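Putative ribose operon repressor (Burkholderia thailandensis, PDB 3EGC) probably represses transcription by binding DNA as a LacI-type regulator, with a sugar-binding domain of the periplasmic-binding-protein type. Local coordinates at residues A116-I121 with R148-A153. Sequence-based numbering, arbitrary orientation.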
loop_
_atom_site.group_PDB
_atom_site.type_symbol
_atom_site.label_atom_id
_atom_site.label_comp_id
_atom_site.label_asym_id
_atom_site.label_seq_id
_atom_site.Cartn_x
_atom_site.Cartn_y
_atom_site.Cartn_z
ATOM N N ALA A 116 10.522 0.378 -21.675
ATOM C CA ALA A 116 11.480 -0.004 -20.650
ATOM C C ALA A 116 12.545 -0.950 -21.184
ATOM O O ALA A 116 13.728 -0.852 -20.866
ATOM C CB ALA A 116 10.774 -0.583 -19.479
ATOM N N VAL A 117 12.122 -1.897 -22.007
ATOM C CA VAL A 117 13.102 -2.823 -22.601
ATOM C C VAL A 117 14.032 -2.134 -23.612
ATOM O O VAL A 117 15.189 -2.497 -23.727
ATOM C CB VAL A 117 12.412 -4.043 -23.183
ATOM C CG1 VAL A 117 13.364 -4.863 -24.104
ATOM C CG2 VAL A 117 11.793 -4.889 -22.036
ATOM N N GLU A 118 13.524 -1.139 -24.327
ATOM C CA GLU A 118 14.328 -0.410 -25.314
ATOM C C GLU A 118 15.399 0.406 -24.649
ATOM O O GLU A 118 16.486 0.623 -25.211
ATOM C CB GLU A 118 13.460 0.528 -26.134
ATOM C CG GLU A 118 12.481 -0.192 -27.031
ATOM C CD GLU A 118 11.775 0.765 -27.986
ATOM O OE1 GLU A 118 11.242 1.783 -27.514
ATOM O OE2 GLU A 118 11.743 0.487 -29.210
ATOM N N TYR A 119 15.065 0.884 -23.454
ATOM C CA TYR A 119 16.020 1.493 -22.607
ATOM C C TYR A 119 17.154 0.544 -22.206
ATOM O O TYR A 119 18.315 0.949 -22.178
ATOM C CB TYR A 119 15.322 2.035 -21.370
ATOM C CG TYR A 119 16.257 2.500 -20.279
ATOM C CD1 TYR A 119 16.700 3.787 -20.251
ATOM C CD2 TYR A 119 16.726 1.637 -19.335
ATOM C CE1 TYR A 119 17.551 4.257 -19.224
ATOM C CE2 TYR A 119 17.564 2.070 -18.332
ATOM C CZ TYR A 119 17.954 3.381 -18.285
ATOM O OH TYR A 119 18.807 3.806 -17.309
ATOM N N LEU A 120 16.829 -0.696 -21.870
ATOM C CA LEU A 120 17.834 -1.691 -21.538
ATOM C C LEU A 120 18.743 -2.015 -22.722
ATOM O O LEU A 120 19.934 -2.236 -22.565
ATOM C CB LEU A 120 17.155 -2.931 -21.051
ATOM C CG LEU A 120 16.661 -2.918 -19.621
ATOM C CD1 LEU A 120 15.887 -4.203 -19.416
ATOM C CD2 LEU A 120 17.820 -2.816 -18.659
ATOM N N ILE A 121 18.154 -2.011 -23.904
ATOM C CA ILE A 121 18.847 -2.368 -25.125
ATOM C C ILE A 121 19.768 -1.213 -25.473
ATOM O O ILE A 121 20.920 -1.412 -25.805
ATOM C CB ILE A 121 17.876 -2.622 -26.287
ATOM C CG1 ILE A 121 17.155 -3.959 -26.124
ATOM C CG2 ILE A 121 18.644 -2.596 -27.629
ATOM C CD1 ILE A 121 15.814 -4.078 -26.930
ATOM N N ARG A 148 8.625 -8.508 -26.280
ATOM C CA ARG A 148 8.968 -9.213 -27.511
ATOM C C ARG A 148 9.074 -8.240 -28.673
ATOM O O ARG A 148 9.914 -8.431 -29.583
ATOM C CB ARG A 148 7.962 -10.308 -27.851
ATOM C CG ARG A 148 7.960 -11.511 -26.909
ATOM C CD ARG A 148 7.031 -12.614 -27.515
ATOM N NE ARG A 148 6.792 -13.726 -26.590
ATOM C CZ ARG A 148 7.584 -14.790 -26.485
ATOM N NH1 ARG A 148 8.697 -14.891 -27.245
ATOM N NH2 ARG A 148 7.278 -15.727 -25.596
ATOM N N ALA A 149 8.230 -7.210 -28.657
ATOM C CA ALA A 149 8.204 -6.275 -29.747
ATOM C C ALA A 149 9.481 -5.439 -29.727
ATOM O O ALA A 149 9.999 -5.083 -30.779
ATOM C CB ALA A 149 6.960 -5.384 -29.683
ATOM N N ALA A 150 9.978 -5.120 -28.539
ATOM C CA ALA A 150 11.219 -4.341 -28.414
ATOM C C ALA A 150 12.411 -5.181 -28.881
ATOM O O ALA A 150 13.267 -4.730 -29.601
ATOM C CB ALA A 150 11.450 -3.894 -26.938
ATOM N N MET A 151 12.468 -6.411 -28.426
ATOM C CA MET A 151 13.514 -7.332 -28.819
ATOM C C MET A 151 13.523 -7.533 -30.321
ATOM O O MET A 151 14.561 -7.457 -30.972
ATOM C CB MET A 151 13.354 -8.667 -28.045
ATOM C CG MET A 151 13.665 -8.475 -26.500
ATOM S SD MET A 151 15.374 -7.884 -26.068
ATOM C CE MET A 151 16.218 -9.466 -26.068
ATOM N N SER A 152 12.334 -7.743 -30.859
ATOM C CA SER A 152 12.159 -8.017 -32.273
ATOM C C SER A 152 12.716 -6.857 -33.074
ATOM O O SER A 152 13.518 -7.042 -34.016
ATOM C CB SER A 152 10.662 -8.191 -32.578
ATOM O OG SER A 152 10.435 -9.191 -33.537
ATOM N N ALA A 153 12.307 -5.652 -32.686
ATOM C CA ALA A 153 12.608 -4.470 -33.461
ATOM C C ALA A 153 14.102 -4.196 -33.501
ATOM O O ALA A 153 14.599 -3.545 -34.437
ATOM C CB ALA A 153 11.883 -3.269 -32.910
#
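The methyl of A150 faces V117, E118 and, at greater distance, I121, three side chains of helix 109-122 that approach it from neighbouring directions. V117 comes nearest, its CG1 lying 3.6 Å from A150 CB; this branch is anti to the backbone N (chi1 166°) and is thereby carried across to the facing helix. E118 adds only the aliphatic root of its chain, with CG 3.8 Å from A150 CB, before the chain runs on to a carboxylate that forms a long, weak ion pair with R114. One turn after V117, the end of I121 brings CD1 alongside the A150 carbonyl, 3.7 Å from A150 O, a van der Waals contact of a methyl against the flank of the C=O group. The short A150 side chain is consistent with the separation of 8.9 Å between the axes of the two segments, which run in the same general direction and cross at -36°. In this LacI-family, periplasmic-binding-protein-like fold, helices 109-122 and 138-153 are successive in the alpha/beta chain, linked through strand 128-131. M151 fills the side of the interface near that strand. The bend at chi2 (-60°) swings its thioether sulfur toward helix 109-122, where SD lies 3.9 Å from I121 CD1 and 4.1 Å from V117 CG1. The methionine chain meets V117 at about a right angle and I121 more obliquely. Both M151 and I121 also rest on I128 of the strand, which joins this apolar seam to the sheet; no hydrogen bond links the two segments.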